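Local coordinates for protein polymeric immunoglobulin receptor (Mus musculus, PDB 4NOB) that probably binds polymeric immunoglobulins through its immunoglobulin V-set domains and carries them across epithelia, its shed ectodomain being known as secretory component, at residues 65-70 with 88-93. Numbering follows the deposited sequence.
Sequences SGRANL and QDDTGS. With EDO (1,2-ethanediol), chain E.
The side chains of Arg-67 and Asp-90 come from opposite directions and meet end-on in a salt bridge, although their CA atoms lie 12.0 Å apart. An arginine suits this span: its chain runs extended from CG to NE, delivering both terminal nitrogens to a short, buried aspartate. NH2 of Arg-67 donates to the syn lone pair of Asp-90 OD1 at 3.0 Å, close to the guanidinium plane. The NH1 bond to Asp-90 OD2, 3.1 Å long, is less regular, meeting the oxygen on its syn side but 31° out of the carboxylate plane. The guanidinium and carboxylate planes stand 43° apart, so the pair is end-on but not coplanar.

Further hydrogen bonds position both partners: Glu-63 O takes the NE hydrogen, Glu-84 O receives a bond from NH1, and Thr-87 N donates to OD2. A 1,2-ethanediol, probably from the crystallisation liquor, gives OD1 a further bond. The 3-10 turn of 88-90, which carries Asp-90, closes as Thr-91 N and OG1 both donate to Gln-88 O from one face of its plane. A methionine in place of Arg-67 would probably leave the Asp-90 carboxylate buried without its countercharge. This is the arginine-aspartate salt bridge characteristic of V-set domains, joining the residue just before strand 68-73 to the turn before strand 92-98; one charge pair held by two hydrogen bonds probably keeps Asp-90 ionised and links the two sheets at this end of the sandwich.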
loop_
_atom_site.group_PDB
_atom_site.type_symbol
_atom_site.label_atom_id
_atom_site.label_comp_id
_atom_site.label_asym_id
_atom_site.label_seq_id
_atom_site.Cartn_x
_atom_site.Cartn_y
_atom_site.Cartn_z
ATOM N N SER A 65 -8.999 -10.378 1.565
ATOM C CA SER A 65 -10.267 -10.537 2.288
ATOM C C SER A 65 -9.916 -10.761 3.745
ATOM O O SER A 65 -9.087 -11.570 4.138
ATOM C CB SER A 65 -11.024 -11.790 1.811
ATOM O OG SER A 65 -11.610 -11.530 0.523
ATOM N N GLY A 66 -10.585 -10.023 4.590
ATOM C CA GLY A 66 -10.410 -10.143 5.999
ATOM C C GLY A 66 -9.144 -9.588 6.637
ATOM O O GLY A 66 -8.971 -9.780 7.904
ATOM N N ARG A 67 -8.311 -8.895 5.895
ATOM C CA ARG A 67 -6.999 -8.543 6.420
ATOM C C ARG A 67 -6.437 -7.258 5.968
ATOM O O ARG A 67 -5.225 -7.018 6.128
ATOM C CB ARG A 67 -5.981 -9.675 6.277
ATOM C CG ARG A 67 -5.529 -9.954 4.860
ATOM C CD ARG A 67 -4.571 -11.120 4.753
ATOM N NE ARG A 67 -4.058 -11.311 3.408
ATOM C CZ ARG A 67 -2.785 -11.194 3.033
ATOM N NH1 ARG A 67 -1.868 -10.807 3.893
ATOM N NH2 ARG A 67 -2.407 -11.408 1.809
ATOM N N ALA A 68 -7.189 -6.371 5.348
ATOM C CA ALA A 68 -6.609 -5.102 4.892
ATOM C C ALA A 68 -7.583 -3.971 4.976
ATOM O O ALA A 68 -8.813 -4.121 4.935
ATOM C CB ALA A 68 -6.020 -5.183 3.490
ATOM N N ASN A 69 -7.073 -2.736 5.047
ATOM C CA ASN A 69 -7.905 -1.501 5.069
ATOM C C ASN A 69 -7.006 -0.449 4.377
ATOM O O ASN A 69 -5.780 -0.518 4.325
ATOM C CB ASN A 69 -8.209 -1.086 6.538
ATOM C CG ASN A 69 -9.295 -0.033 6.702
ATOM O OD1 ASN A 69 -9.880 0.411 5.776
ATOM N ND2 ASN A 69 -9.547 0.371 7.961
ATOM N N LEU A 70 -7.666 0.516 3.777
ATOM C CA LEU A 70 -7.025 1.714 3.229
ATOM C C LEU A 70 -7.826 2.865 3.815
ATOM O O LEU A 70 -9.036 2.967 3.571
ATOM C CB LEU A 70 -6.936 1.713 1.730
ATOM C CG LEU A 70 -6.144 2.848 1.087
ATOM C CD1 LEU A 70 -5.832 2.505 -0.330
ATOM C CD2 LEU A 70 -6.901 4.190 1.079
ATOM N N GLN A 88 5.186 -14.864 3.853
ATOM C CA GLN A 88 6.205 -14.691 2.877
ATOM C C GLN A 88 5.687 -14.409 1.476
ATOM O O GLN A 88 6.339 -13.729 0.690
ATOM C CB GLN A 88 7.190 -15.834 2.858
ATOM C CG GLN A 88 7.935 -16.107 4.122
ATOM C CD GLN A 88 8.771 -17.325 3.964
ATOM O OE1 GLN A 88 8.196 -18.488 4.154
ATOM N NE2 GLN A 88 9.986 -17.170 3.756
ATOM N N ASP A 89 4.504 -14.908 1.153
ATOM C CA ASP A 89 3.901 -14.697 -0.167
ATOM C C ASP A 89 3.489 -13.208 -0.425
ATOM O O ASP A 89 3.302 -12.803 -1.571
ATOM C CB ASP A 89 2.735 -15.662 -0.412
ATOM C CG ASP A 89 3.173 -17.100 -0.445
ATOM O OD1 ASP A 89 4.347 -17.378 -0.631
ATOM O OD2 ASP A 89 2.253 -17.922 -0.293
ATOM N N ASP A 90 3.434 -12.420 0.613
ATOM C CA ASP A 90 3.219 -10.940 0.512
ATOM C C ASP A 90 4.484 -10.189 0.096
ATOM O O ASP A 90 4.397 -9.024 -0.317
ATOM C CB ASP A 90 2.690 -10.384 1.779
ATOM C CG ASP A 90 1.266 -10.837 2.074
ATOM O OD1 ASP A 90 0.376 -10.543 1.194
ATOM O OD2 ASP A 90 0.996 -11.495 3.101
ATOM N N THR A 91 5.652 -10.809 0.139
ATOM C CA THR A 91 6.896 -10.157 -0.340
ATOM C C THR A 91 6.687 -9.731 -1.764
ATOM O O THR A 91 6.231 -10.516 -2.549
ATOM C CB THR A 91 8.084 -11.139 -0.213
ATOM O OG1 THR A 91 8.259 -11.463 1.192
ATOM C CG2 THR A 91 9.292 -10.599 -0.791
ATOM N N GLY A 92 7.089 -8.533 -2.055
ATOM C CA GLY A 92 6.951 -8.065 -3.442
ATOM C C GLY A 92 7.240 -6.572 -3.513
ATOM O O GLY A 92 7.624 -5.889 -2.574
ATOM N N SER A 93 6.995 -6.102 -4.722
ATOM C CA SER A 93 7.171 -4.689 -5.156
ATOM C C SER A 93 5.771 -4.125 -5.378
ATOM O O SER A 93 4.976 -4.695 -6.097
ATOM C CB SER A 93 7.951 -4.617 -6.468
ATOM O OG SER A 93 9.262 -5.112 -6.263
HETATM C C1 EDO E . -1.156 -10.926 -1.912
HETATM O O1 EDO E . 0.168 -11.488 -1.788
HETATM C C2 EDO E . -1.033 -9.691 -2.702
HETATM O O2 EDO E . -0.586 -9.981 -4.031
#